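Local coordinates for signal recognition particle 54 kDa protein (Aeropyrum pernix, PDB 7EPK) that is the SRP54 subunit of an archaeal signal recognition particle, joining a helical bundle and a P-loop nucleotide-binding domain that holds guanosine-5'-diphosphate to a helical, signal-peptide-binding-type domain, at residues E378-E383 with R411-Y416; I391-M396 with T405-V410; R331-M336 with K371-I376; A356-G361 with K421-K426. One frame throughout, in Å; residues are numbered along the deposited sequence.

Interaction 1. Residues E378-E383 with R411-Y416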
loop_
_atom_site.group_PDB
_atom_site.type_symbol
_atom_site.label_atom_id
_atom_site.label_comp_id
_atom_site.label_asym_id
_atom_site.label_seq_id
_atom_site.Cartn_x
_atom_site.Cartn_y
_atom_site.Cartn_z
ATOM N N GLU A 378 -31.347 9.700 0.761
ATOM C CA GLU A 378 -30.838 9.010 1.974
ATOM C C GLU A 378 -31.786 9.246 3.159
ATOM O O GLU A 378 -31.772 8.411 4.075
ATOM C CB GLU A 378 -29.400 9.443 2.251
ATOM C CG GLU A 378 -28.398 8.933 1.231
ATOM C CD GLU A 378 -27.019 9.544 1.367
ATOM O OE1 GLU A 378 -26.208 9.417 0.426
ATOM O OE2 GLU A 378 -26.763 10.145 2.415
ATOM N N SER A 379 -32.584 10.322 3.152
ATOM C CA SER A 379 -33.484 10.727 4.278
ATOM C C SER A 379 -34.915 10.195 4.062
ATOM O O SER A 379 -35.666 10.116 5.047
ATOM C CB SER A 379 -33.469 12.240 4.508
ATOM O OG SER A 379 -32.176 12.698 4.897
ATOM N N MET A 380 -35.277 9.806 2.839
ATOM C CA MET A 380 -36.564 9.129 2.543
ATOM C C MET A 380 -36.615 7.773 3.265
ATOM O O MET A 380 -35.598 7.092 3.268
ATOM C CB MET A 380 -36.684 8.872 1.043
ATOM C CG MET A 380 -36.593 10.109 0.197
ATOM S SD MET A 380 -37.032 9.691 -1.489
ATOM C CE MET A 380 -37.192 11.296 -2.265
ATOM N N THR A 381 -37.777 7.368 3.793
ATOM C CA THR A 381 -38.011 6.017 4.383
ATOM C C THR A 381 -37.865 4.958 3.286
ATOM O O THR A 381 -37.979 5.279 2.087
ATOM C CB THR A 381 -39.391 5.860 5.054
ATOM O OG1 THR A 381 -40.417 5.644 4.090
ATOM C CG2 THR A 381 -39.831 7.052 5.869
ATOM N N TYR A 382 -37.671 3.709 3.678
ATOM C CA TYR A 382 -37.619 2.573 2.725
ATOM C C TYR A 382 -38.934 2.499 1.945
ATOM O O TYR A 382 -38.891 2.117 0.774
ATOM C CB TYR A 382 -37.304 1.269 3.462
ATOM C CG TYR A 382 -35.910 1.240 4.028
ATOM C CD1 TYR A 382 -34.805 1.166 3.196
ATOM C CD2 TYR A 382 -35.695 1.360 5.384
ATOM C CE1 TYR A 382 -33.516 1.159 3.712
ATOM C CE2 TYR A 382 -34.420 1.365 5.913
ATOM C CZ TYR A 382 -33.321 1.252 5.081
ATOM O OH TYR A 382 -32.063 1.254 5.620
ATOM N N GLU A 383 -40.051 2.818 2.595
ATOM C CA GLU A 383 -41.400 2.835 1.973
ATOM C C GLU A 383 -41.461 3.973 0.954
ATOM O O GLU A 383 -41.877 3.744 -0.191
ATOM C CB GLU A 383 -42.482 3.030 3.028
ATOM C CG GLU A 383 -43.891 3.004 2.472
ATOM C CD GLU A 383 -44.931 3.357 3.516
ATOM O OE1 GLU A 383 -45.032 4.551 3.793
ATOM O OE2 GLU A 383 -45.612 2.445 4.073
ATOM N N ARG A 411 -38.999 18.751 -4.104
ATOM C CA ARG A 411 -39.930 18.873 -5.270
ATOM C C ARG A 411 -39.165 18.750 -6.596
ATOM O O ARG A 411 -39.723 18.144 -7.515
ATOM C CB ARG A 411 -40.698 20.203 -5.312
ATOM C CG ARG A 411 -41.829 20.340 -4.307
ATOM C CD ARG A 411 -42.508 21.693 -4.436
ATOM N NE ARG A 411 -43.670 21.702 -3.562
ATOM C CZ ARG A 411 -44.863 21.213 -3.879
ATOM N NH1 ARG A 411 -45.081 20.720 -5.092
ATOM N NH2 ARG A 411 -45.840 21.230 -2.983
ATOM N N GLU A 412 -37.972 19.342 -6.719
ATOM C CA GLU A 412 -37.178 19.336 -7.984
ATOM C C GLU A 412 -36.870 17.880 -8.372
ATOM O O GLU A 412 -37.144 17.516 -9.517
ATOM C CB GLU A 412 -35.871 20.133 -7.859
ATOM C CG GLU A 412 -36.033 21.637 -7.666
ATOM C CD GLU A 412 -34.777 22.377 -7.202
ATOM O OE1 GLU A 412 -33.728 21.724 -7.013
ATOM O OE2 GLU A 412 -34.845 23.612 -7.014
ATOM N N LEU A 413 -36.300 17.098 -7.445
ATOM C CA LEU A 413 -35.982 15.658 -7.637
ATOM C C LEU A 413 -37.269 14.962 -8.068
ATOM O O LEU A 413 -37.275 14.277 -9.114
ATOM C CB LEU A 413 -35.430 15.056 -6.330
ATOM C CG LEU A 413 -35.302 13.523 -6.246
ATOM C CD1 LEU A 413 -34.638 12.929 -7.480
ATOM C CD2 LEU A 413 -34.515 13.109 -5.011
ATOM N N LEU A 414 -38.320 15.147 -7.269
ATOM C CA LEU A 414 -39.619 14.475 -7.474
ATOM C C LEU A 414 -40.070 14.700 -8.920
ATOM O O LEU A 414 -40.334 13.689 -9.622
ATOM C CB LEU A 414 -40.603 14.976 -6.419
ATOM C CG LEU A 414 -40.807 14.005 -5.254
ATOM C CD1 LEU A 414 -39.491 13.532 -4.657
ATOM C CD2 LEU A 414 -41.680 14.620 -4.177
ATOM N N VAL A 415 -40.056 15.952 -9.391
ATOM C CA VAL A 415 -40.438 16.300 -10.795
ATOM C C VAL A 415 -39.506 15.535 -11.738
ATOM O O VAL A 415 -40.028 14.931 -12.702
ATOM C CB VAL A 415 -40.405 17.820 -11.062
ATOM C CG1 VAL A 415 -40.661 18.164 -12.526
ATOM C CG2 VAL A 415 -41.398 18.557 -10.182
ATOM N N TYR A 416 -38.198 15.555 -11.446
ATOM C CA TYR A 416 -37.120 14.915 -12.251
ATOM C C TYR A 416 -37.495 13.454 -12.457
ATOM O O TYR A 416 -37.630 12.994 -13.619
ATOM C CB TYR A 416 -35.755 15.035 -11.566
ATOM C CG TYR A 416 -34.607 14.420 -12.328
ATOM C CD1 TYR A 416 -33.960 15.124 -13.331
ATOM C CD2 TYR A 416 -34.164 13.137 -12.044
ATOM C CE1 TYR A 416 -32.907 14.567 -14.038
ATOM C CE2 TYR A 416 -33.115 12.566 -12.743
ATOM C CZ TYR A 416 -32.481 13.290 -13.737
ATOM O OH TYR A 416 -31.445 12.752 -14.434
#

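Interaction 2. Residues I391-M396 with T405-V410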
loop_
_atom_site.group_PDB
_atom_site.type_symbol
_atom_site.label_atom_id
_atom_site.label_comp_id
_atom_site.label_asym_id
_atom_site.label_seq_id
_atom_site.Cartn_x
_atom_site.Cartn_y
_atom_site.Cartn_z
ATOM N N ILE A 391 -45.187 10.617 -1.082
ATOM C CA ILE A 391 -44.556 11.837 -0.488
ATOM C C ILE A 391 -45.505 13.021 -0.669
ATOM O O ILE A 391 -45.549 13.575 -1.778
ATOM C CB ILE A 391 -43.170 12.125 -1.104
ATOM C CG1 ILE A 391 -42.175 10.998 -0.804
ATOM C CG2 ILE A 391 -42.653 13.476 -0.633
ATOM C CD1 ILE A 391 -40.778 11.206 -1.370
ATOM N N ASP A 392 -46.227 13.364 0.404
ATOM C CA ASP A 392 -47.142 14.530 0.541
ATOM C C ASP A 392 -46.298 15.717 1.013
ATOM O O ASP A 392 -45.062 15.673 0.807
ATOM C CB ASP A 392 -48.292 14.211 1.509
ATOM C CG ASP A 392 -47.846 14.007 2.952
ATOM O OD1 ASP A 392 -46.824 14.631 3.355
ATOM O OD2 ASP A 392 -48.507 13.214 3.662
ATOM N N LYS A 393 -46.938 16.702 1.657
ATOM C CA LYS A 393 -46.309 17.964 2.129
ATOM C C LYS A 393 -45.563 17.710 3.441
ATOM O O LYS A 393 -44.438 18.247 3.585
ATOM C CB LYS A 393 -47.370 19.056 2.303
ATOM C CG LYS A 393 -47.598 19.932 1.077
ATOM C CD LYS A 393 -46.325 20.583 0.528
ATOM C CE LYS A 393 -45.512 21.328 1.569
ATOM N NZ LYS A 393 -44.585 22.310 0.955
ATOM N N ARG A 394 -46.186 16.938 4.341
ATOM C CA ARG A 394 -45.652 16.544 5.675
ATOM C C ARG A 394 -44.339 15.773 5.496
ATOM O O ARG A 394 -43.360 16.099 6.204
ATOM C CB ARG A 394 -46.658 15.671 6.434
ATOM C CG ARG A 394 -46.117 15.122 7.746
ATOM C CD ARG A 394 -47.078 14.170 8.421
ATOM N NE ARG A 394 -46.529 13.692 9.683
ATOM C CZ ARG A 394 -46.483 14.394 10.815
ATOM N NH1 ARG A 394 -46.953 15.631 10.868
ATOM N NH2 ARG A 394 -45.956 13.854 11.900
ATOM N N ARG A 395 -44.340 14.767 4.610
ATOM C CA ARG A 395 -43.147 13.939 4.286
ATOM C C ARG A 395 -42.094 14.848 3.653
ATOM O O ARG A 395 -40.963 14.887 4.168
ATOM C CB ARG A 395 -43.540 12.776 3.373
ATOM C CG ARG A 395 -44.413 11.747 4.076
ATOM C CD ARG A 395 -44.982 10.694 3.146
ATOM N NE ARG A 395 -45.691 9.682 3.919
ATOM C CZ ARG A 395 -45.150 8.584 4.444
ATOM N NH1 ARG A 395 -43.869 8.298 4.254
ATOM N NH2 ARG A 395 -45.904 7.763 5.156
ATOM N N MET A 396 -42.488 15.594 2.620
ATOM C CA MET A 396 -41.609 16.518 1.857
ATOM C C MET A 396 -40.829 17.369 2.857
ATOM O O MET A 396 -39.586 17.505 2.717
ATOM C CB MET A 396 -42.452 17.414 0.944
ATOM C CG MET A 396 -41.763 17.795 -0.344
ATOM S SD MET A 396 -42.937 18.221 -1.669
ATOM C CE MET A 396 -43.521 16.598 -2.144
ATOM N N THR A 405 -32.037 20.692 3.455
ATOM C CA THR A 405 -32.468 21.120 2.093
ATOM C C THR A 405 -33.838 21.810 2.142
ATOM O O THR A 405 -34.493 21.782 3.220
ATOM C CB THR A 405 -32.533 19.930 1.121
ATOM O OG1 THR A 405 -33.320 18.892 1.709
ATOM C CG2 THR A 405 -31.168 19.389 0.746
ATOM N N SER A 406 -34.255 22.385 1.005
ATOM C CA SER A 406 -35.540 23.114 0.849
ATOM C C SER A 406 -36.668 22.138 0.502
ATOM O O SER A 406 -36.447 21.183 -0.262
ATOM C CB SER A 406 -35.437 24.206 -0.173
ATOM O OG SER A 406 -35.426 23.670 -1.483
ATOM N N VAL A 407 -37.854 22.412 1.037
ATOM C CA VAL A 407 -39.104 21.655 0.762
ATOM C C VAL A 407 -39.352 21.693 -0.748
ATOM O O VAL A 407 -40.053 20.801 -1.237
ATOM C CB VAL A 407 -40.274 22.238 1.581
ATOM C CG1 VAL A 407 -40.724 23.613 1.080
ATOM C CG2 VAL A 407 -41.440 21.269 1.653
ATOM N N ASP A 408 -38.808 22.700 -1.443
ATOM C CA ASP A 408 -38.878 22.849 -2.926
ATOM C C ASP A 408 -37.799 21.983 -3.591
ATOM O O ASP A 408 -38.013 21.577 -4.736
ATOM C CB ASP A 408 -38.712 24.308 -3.381
ATOM C CG ASP A 408 -39.972 25.165 -3.420
ATOM O OD1 ASP A 408 -41.074 24.642 -3.117
ATOM O OD2 ASP A 408 -39.840 26.357 -3.773
ATOM N N ASP A 409 -36.659 21.749 -2.930
ATOM C CA ASP A 409 -35.558 20.901 -3.468
ATOM C C ASP A 409 -36.077 19.474 -3.665
ATOM O O ASP A 409 -35.908 18.913 -4.777
ATOM C CB ASP A 409 -34.319 20.909 -2.572
ATOM C CG ASP A 409 -33.182 21.699 -3.185
ATOM O OD1 ASP A 409 -32.823 21.401 -4.349
ATOM O OD2 ASP A 409 -32.685 22.616 -2.509
ATOM N N VAL A 410 -36.698 18.926 -2.620
ATOM C CA VAL A 410 -37.344 17.584 -2.650
ATOM C C VAL A 410 -38.472 17.587 -3.701
ATOM O O VAL A 410 -38.795 16.496 -4.198
ATOM C CB VAL A 410 -37.777 17.113 -1.241
ATOM C CG1 VAL A 410 -38.270 18.233 -0.339
ATOM C CG2 VAL A 410 -38.799 15.992 -1.303
#

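Interaction 3. Residues R331-M336 with K371-I376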
loop_
_atom_site.group_PDB
_atom_site.type_symbol
_atom_site.label_atom_id
_atom_site.label_comp_id
_atom_site.label_asym_id
_atom_site.label_seq_id
_atom_site.Cartn_x
_atom_site.Cartn_y
_atom_site.Cartn_z
ATOM N N ARG A 331 -28.191 5.701 -7.796
ATOM C CA ARG A 331 -27.026 4.998 -8.392
ATOM C C ARG A 331 -26.516 5.830 -9.567
ATOM O O ARG A 331 -25.273 5.902 -9.751
ATOM C CB ARG A 331 -27.392 3.585 -8.863
ATOM C CG ARG A 331 -27.502 2.562 -7.742
ATOM C CD ARG A 331 -27.630 1.138 -8.263
ATOM N NE ARG A 331 -28.158 0.245 -7.233
ATOM C CZ ARG A 331 -29.440 -0.083 -7.080
ATOM N NH1 ARG A 331 -29.806 -0.880 -6.088
ATOM N NH2 ARG A 331 -30.353 0.381 -7.917
ATOM N N GLN A 332 -27.456 6.412 -10.323
ATOM C CA GLN A 332 -27.198 7.315 -11.471
ATOM C C GLN A 332 -26.382 8.519 -10.992
ATOM O O GLN A 332 -25.358 8.794 -11.611
ATOM C CB GLN A 332 -28.517 7.755 -12.097
ATOM C CG GLN A 332 -28.344 8.594 -13.358
ATOM C CD GLN A 332 -29.680 9.052 -13.880
ATOM O OE1 GLN A 332 -30.546 8.238 -14.207
ATOM N NE2 GLN A 332 -29.859 10.365 -13.911
ATOM N N LEU A 333 -26.804 9.183 -9.914
ATOM C CA LEU A 333 -26.132 10.402 -9.389
ATOM C C LEU A 333 -24.735 10.016 -8.905
ATOM O O LEU A 333 -23.761 10.651 -9.372
ATOM C CB LEU A 333 -26.962 11.032 -8.264
ATOM C CG LEU A 333 -28.351 11.528 -8.674
ATOM C CD1 LEU A 333 -29.218 11.844 -7.462
ATOM C CD2 LEU A 333 -28.250 12.731 -9.590
ATOM N N ARG A 334 -24.633 9.009 -8.026
ATOM C CA ARG A 334 -23.328 8.496 -7.525
ATOM C C ARG A 334 -22.374 8.338 -8.710
ATOM O O ARG A 334 -21.273 8.878 -8.653
ATOM C CB ARG A 334 -23.462 7.154 -6.809
ATOM C CG ARG A 334 -22.130 6.603 -6.309
ATOM C CD ARG A 334 -22.250 5.313 -5.509
ATOM N NE ARG A 334 -21.274 4.314 -5.935
ATOM C CZ ARG A 334 -21.264 3.705 -7.127
ATOM N NH1 ARG A 334 -22.176 3.985 -8.050
ATOM N NH2 ARG A 334 -20.325 2.814 -7.394
ATOM N N ALA A 335 -22.824 7.647 -9.758
ATOM C CA ALA A 335 -22.053 7.354 -10.989
ATOM C C ALA A 335 -21.604 8.661 -11.657
ATOM O O ALA A 335 -20.397 8.802 -11.950
ATOM C CB ALA A 335 -22.876 6.491 -11.926
ATOM N N MET A 336 -22.541 9.580 -11.886
ATOM C CA MET A 336 -22.301 10.881 -12.569
ATOM C C MET A 336 -21.301 11.723 -11.762
ATOM O O MET A 336 -20.321 12.233 -12.368
ATOM C CB MET A 336 -23.612 11.657 -12.717
ATOM C CG MET A 336 -24.578 11.021 -13.678
ATOM S SD MET A 336 -26.169 11.835 -13.590
ATOM C CE MET A 336 -25.807 13.283 -14.577
ATOM N N LYS A 371 -25.420 16.156 -5.269
ATOM C CA LYS A 371 -25.021 15.895 -3.852
ATOM C C LYS A 371 -26.214 16.148 -2.924
ATOM O O LYS A 371 -26.326 15.445 -1.898
ATOM C CB LYS A 371 -23.815 16.750 -3.438
ATOM C CG LYS A 371 -23.184 16.421 -2.085
ATOM C CD LYS A 371 -23.415 17.485 -1.016
ATOM C CE LYS A 371 -22.556 17.323 0.226
ATOM N NZ LYS A 371 -21.136 17.677 -0.023
ATOM N N ARG A 372 -27.060 17.123 -3.259
ATOM C CA ARG A 372 -28.244 17.494 -2.438
ATOM C C ARG A 372 -29.300 16.408 -2.651
ATOM O O ARG A 372 -29.897 15.938 -1.662
ATOM C CB ARG A 372 -28.815 18.870 -2.825
ATOM C CG ARG A 372 -28.042 20.091 -2.325
ATOM C CD ARG A 372 -28.863 21.377 -2.445
ATOM N NE ARG A 372 -29.420 21.620 -3.780
ATOM C CZ ARG A 372 -28.794 22.247 -4.777
ATOM N NH1 ARG A 372 -27.566 22.713 -4.614
ATOM N NH2 ARG A 372 -29.393 22.387 -5.946
ATOM N N TRP A 373 -29.510 16.029 -3.913
ATOM C CA TRP A 373 -30.486 14.990 -4.315
ATOM C C TRP A 373 -30.143 13.670 -3.631
ATOM O O TRP A 373 -31.085 12.989 -3.197
ATOM C CB TRP A 373 -30.519 14.872 -5.836
ATOM C CG TRP A 373 -31.314 15.970 -6.456
ATOM C CD1 TRP A 373 -31.774 17.093 -5.834
ATOM C CD2 TRP A 373 -31.736 16.064 -7.827
ATOM N NE1 TRP A 373 -32.460 17.876 -6.718
ATOM C CE2 TRP A 373 -32.451 17.274 -7.953
ATOM C CE3 TRP A 373 -31.580 15.255 -8.964
ATOM C CZ2 TRP A 373 -33.019 17.676 -9.166
ATOM C CZ3 TRP A 373 -32.144 15.654 -10.162
ATOM C CH2 TRP A 373 -32.853 16.851 -10.259
ATOM N N MET A 374 -28.850 13.344 -3.505
ATOM C CA MET A 374 -28.401 12.091 -2.851
ATOM C C MET A 374 -28.734 12.164 -1.354
ATOM O O MET A 374 -29.321 11.197 -0.835
ATOM C CB MET A 374 -26.922 11.791 -3.129
ATOM C CG MET A 374 -26.716 11.071 -4.491
ATOM S SD MET A 374 -24.983 10.769 -5.032
ATOM C CE MET A 374 -24.344 10.010 -3.539
ATOM N N ALA A 375 -28.484 13.296 -0.697
ATOM C CA ALA A 375 -28.791 13.523 0.743
ATOM C C ALA A 375 -30.290 13.333 0.979
ATOM O O ALA A 375 -30.657 12.672 1.970
ATOM C CB ALA A 375 -28.359 14.910 1.154
ATOM N N ILE A 376 -31.095 13.928 0.088
ATOM C CA ILE A 376 -32.586 13.845 0.046
ATOM C C ILE A 376 -32.999 12.371 0.084
ATOM O O ILE A 376 -33.758 12.012 0.974
ATOM C CB ILE A 376 -33.147 14.539 -1.218
ATOM C CG1 ILE A 376 -32.967 16.061 -1.203
ATOM C CG2 ILE A 376 -34.597 14.139 -1.445
ATOM C CD1 ILE A 376 -34.051 16.806 -0.471
#

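Interaction 4. Residues A356-G361 with K421-K426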
loop_
_atom_site.group_PDB
_atom_site.type_symbol
_atom_site.label_atom_id
_atom_site.label_comp_id
_atom_site.label_asym_id
_atom_site.label_seq_id
_atom_site.Cartn_x
_atom_site.Cartn_y
_atom_site.Cartn_z
ATOM N N ALA A 356 -29.566 11.493 -23.054
ATOM C CA ALA A 356 -29.329 12.945 -23.237
ATOM C C ALA A 356 -29.935 13.430 -24.567
ATOM O O ALA A 356 -30.269 14.635 -24.634
ATOM C CB ALA A 356 -27.849 13.242 -23.153
ATOM N N SER A 357 -30.088 12.543 -25.569
ATOM C CA SER A 357 -30.641 12.840 -26.925
ATOM C C SER A 357 -32.179 12.953 -26.901
ATOM O O SER A 357 -32.740 13.295 -27.959
ATOM C CB SER A 357 -30.186 11.821 -27.950
ATOM O OG SER A 357 -31.059 10.701 -27.989
ATOM N N ILE A 358 -32.835 12.670 -25.762
ATOM C CA ILE A 358 -34.290 12.923 -25.517
ATOM C C ILE A 358 -34.430 14.133 -24.576
ATOM O O ILE A 358 -35.121 15.107 -24.960
ATOM C CB ILE A 358 -34.997 11.663 -24.969
ATOM C CG1 ILE A 358 -35.253 10.632 -26.073
ATOM C CG2 ILE A 358 -36.295 12.030 -24.257
ATOM C CD1 ILE A 358 -34.113 9.691 -26.340
ATOM N N ASP A 359 -33.810 14.071 -23.392
ATOM C CA ASP A 359 -33.747 15.184 -22.401
ATOM C C ASP A 359 -32.276 15.546 -22.134
ATOM O O ASP A 359 -31.613 14.828 -21.356
ATOM C CB ASP A 359 -34.475 14.829 -21.102
ATOM C CG ASP A 359 -34.440 15.916 -20.037
ATOM O OD1 ASP A 359 -34.355 17.102 -20.406
ATOM O OD2 ASP A 359 -34.503 15.568 -18.837
ATOM N N GLU A 360 -31.798 16.630 -22.754
ATOM C CA GLU A 360 -30.419 17.177 -22.605
ATOM C C GLU A 360 -30.143 17.474 -21.122
ATOM O O GLU A 360 -28.997 17.243 -20.685
ATOM C CB GLU A 360 -30.279 18.404 -23.514
ATOM C CG GLU A 360 -29.284 19.450 -23.032
ATOM C CD GLU A 360 -29.854 20.844 -22.804
ATOM O OE1 GLU A 360 -29.067 21.805 -22.823
ATOM O OE2 GLU A 360 -31.075 20.970 -22.587
ATOM N N GLY A 361 -31.160 17.935 -20.381
ATOM C CA GLY A 361 -31.054 18.380 -18.975
ATOM C C GLY A 361 -31.227 17.248 -17.975
ATOM O O GLY A 361 -31.456 17.559 -16.792
ATOM N N LYS A 421 -39.697 9.676 -16.082
ATOM C CA LYS A 421 -40.605 8.495 -16.159
ATOM C C LYS A 421 -41.641 8.650 -17.282
ATOM O O LYS A 421 -41.963 7.619 -17.928
ATOM C CB LYS A 421 -41.340 8.267 -14.840
ATOM C CG LYS A 421 -42.239 7.048 -14.879
ATOM C CD LYS A 421 -42.121 6.209 -13.657
ATOM C CE LYS A 421 -42.633 6.913 -12.424
ATOM N NZ LYS A 421 -42.989 5.921 -11.385
ATOM N N THR A 422 -42.158 9.872 -17.472
ATOM C CA THR A 422 -43.117 10.250 -18.547
ATOM C C THR A 422 -42.488 9.943 -19.908
ATOM O O THR A 422 -43.043 9.103 -20.624
ATOM C CB THR A 422 -43.521 11.732 -18.478
ATOM O OG1 THR A 422 -43.989 12.092 -17.175
ATOM C CG2 THR A 422 -44.602 12.066 -19.482
ATOM N N MET A 423 -41.358 10.580 -20.220
ATOM C CA MET A 423 -40.711 10.564 -21.562
ATOM C C MET A 423 -40.617 9.131 -22.108
ATOM O O MET A 423 -40.943 8.929 -23.303
ATOM C CB MET A 423 -39.302 11.167 -21.502
ATOM C CG MET A 423 -39.283 12.619 -21.088
ATOM S SD MET A 423 -37.600 13.193 -20.862
ATOM C CE MET A 423 -37.865 14.534 -19.702
ATOM N N MET A 424 -40.195 8.174 -21.272
ATOM C CA MET A 424 -39.853 6.786 -21.695
ATOM C C MET A 424 -41.133 5.949 -21.856
ATOM O O MET A 424 -41.011 4.719 -22.011
ATOM C CB MET A 424 -38.895 6.132 -20.690
ATOM C CG MET A 424 -37.420 6.478 -20.925
ATOM S SD MET A 424 -37.008 8.258 -20.863
ATOM C CE MET A 424 -36.799 8.608 -22.608
ATOM N N LYS A 425 -42.307 6.593 -21.848
ATOM C CA LYS A 425 -43.617 5.973 -22.192
ATOM C C LYS A 425 -43.874 6.138 -23.700
ATOM O O LYS A 425 -44.697 5.371 -24.230
ATOM C CB LYS A 425 -44.736 6.567 -21.324
ATOM C CG LYS A 425 -46.152 6.050 -21.583
ATOM C CD LYS A 425 -46.311 4.537 -21.526
ATOM C CE LYS A 425 -47.510 4.034 -22.308
ATOM N NZ LYS A 425 -47.364 2.604 -22.678
ATOM N N LYS A 426 -43.181 7.073 -24.369
ATOM C CA LYS A 426 -43.262 7.320 -25.842
ATOM C C LYS A 426 -44.606 7.994 -26.169
ATOM O O LYS A 426 -45.286 8.444 -25.213
ATOM C CB LYS A 426 -43.057 6.022 -26.641
ATOM C CG LYS A 426 -41.825 5.201 -26.278
ATOM C CD LYS A 426 -40.513 5.941 -26.494
ATOM C CE LYS A 426 -39.294 5.212 -25.960
ATOM N NZ LYS A 426 -39.125 3.868 -26.566
#

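Interaction 1. Residues E378-E383 with R411-Y416
Leu413 and Leu414, consecutive residues on helix 409-423, are both met by a single atom, the terminal methyl of Met380. Leu413 comes first. Its CB points toward the 378-383 segment, and its CD2 lies 4.2 Å from Met380 CE. Leu413 also packs against Ile376 and Ile377 of helix 367-379. One residue on, Leu414 reaches the methyl with CD1, which stands 4.0 Å from Met380 CE; here the two side chains run past each other in opposite directions, meeting through CE and CD1. Met380 can span the gap because its chain is extended beyond CG (chi2 -170°, chi3 169°): its CA is still 11.8 Å from the CA of Leu414, and the backbones stay well apart. All three residues are buried, in a small apolar contact inside the all-helical signal-peptide-binding-type domain of SRP54. Met380 occupies the corner between helices 367-379 and 382-386, and the next residue, Thr381, is the N-cap of the latter, its OG1 bonded to Glu384 N. Further along helix 409-423, Tyr416 ties the helix to its surroundings: its OH is hydrogen-bonded to Ala362 O and Gln332 NE2, and its ring meets that of Trp373 with the planes at about 55°.

Interaction 2. Residues I391-M396 with T405-V410
The helix-turn-helix expected of this domain family is probably formed here, with Met396 of helix 393-402 packed on Val407, in the turn leading into helix 409-423, and on Val410 in the first turn of that helix. Met396 uses its CG: it lies 3.5 Å from Val410 CG1, the two side chains meeting at a slant, and 4.0 Å from Val407 CG2. Val407 has CG2 anti to its backbone N (CG1 at chi1 71°), and that methyl also receives Lys393. The lysine chain bends at chi2 and chi3 and crosses the valine at about a right angle, bringing Lys393 NZ to 3.4 Å from Val407 CG2; this is a contact with a methyl at the exposed margin, not a polar bond. Asp392 is the N-cap of helix 393-402, its OD1 accepting from Arg395 N at 2.8 Å, nearly straight (165°), while Ser406 OG, in the turn before helix 409-423, takes a weak capping hydrogen bond from Asp409 N. In the wider fold, Val410 also packs on Ile399 of helix 393-402 and on Ile376 of helix 367-379, and Arg395 forms a salt bridge to Glu384 of helix 382-386.

Interaction 3. Residues R331-M336 with K371-I376
Leu333 of helix 326-337 fits against Trp373 and Met374 of helix 367-379. In the all-helical signal-peptide-binding-type domain the two segments run in broadly opposite directions, their axes at 146° and approaching to 9.7 Å. Apolar contact does most of the work. Leu333 divides itself between its two neighbours: CD1 sits 3.7 Å from Trp373 CB, and Leu333 CB lies 3.8 Å from Met374 CG. Its side chain crosses that of Trp373 at about a right angle but slides past Met374 in the opposite sense. Leu333 places CG anti to the carbonyl carbon, which sends the isobutyl group into the space between the helices. The leucine end CD2 comes to the indole obliquely, and the indole extends on to helix 409-423, where it meets Leu413 and Glu412. Beyond the pair, Leu365 of the connecting loop packs on both Leu333 and Trp373. Of the polar partners outside the two segments, Arg372 has a long, weak ion pair with Asp409, and Arg334 a similar one with Glu311 of helix 293-320. The remaining contact is made by sulfur against main chain. With chi1 -83° and chi2 175°, Met374 reaches out and puts SD beside the backbone of helix 326-337, 3.5 Å from Arg334 N and 3.8 Å from Arg334 CA.

Interaction 4. Residues A356-G361 with K421-K426
Met423 reaches across to Asp359 and Ile358 from the last turn of helix 409-423, and the three side chains meet in different attitudes. Against Asp359 the methionine crosses at about a right angle. Its SD lies 3.5 Å from Asp359 CB, and Met423 CE runs on to the carboxylate, 3.6 Å from Asp359 OD2. With CG anti to the carbonyl carbon and the chain extended from there (chi2 174°), Met423 pushes its thioether well out from the helix. Against Ile358 it instead slides past in the opposite direction: Ile358 CG2 stands 3.8 Å from Met423 SD. That one methyl branch is shared, because Met424 approaches from the next residue and puts its CE 3.8 Å from Ile358 CG2, the two side chains crossing at a slant. Met424 is bent where Met423 is straight, with turns at chi2 and chi3 that bring its tip back to the isoleucine. Within its own loop, Asp359 OD1 accepts a weak hydrogen bond from Gly361 N. In the other segment, a type I beta turn from Met423 to Lys426 ends the helix. The contact lies at the surface and joins the loop between helices 350-356 and 367-379 to the end of helix 409-423; neighbouring methionines packed on Ile358 and Asp359 are in keeping with the methionine-rich (M) domain of SRP54 proteins.

All four contacts belong to the helical signal-peptide-binding-type domain, on the same side of the chain's centre. Interactions 2, 1 and 4 follow one another along helix 409-423 from start to end, and interaction 3 joins through helix 367-379, shared with interaction 1. Centres of interactions 1 and 2 are about 8 Å apart and those of 1 and 3 about 11 Å, and all three touch one another; interaction 4 stands about 19 Å from both 1 and 3. Along the chain, interaction 3 closes before 1 opens, 2 falls within the span of 1, the segments of 3 and 4 alternate, and 4 spans both 1 and 2. Helix 409-423 thus takes part in three of the four contacts.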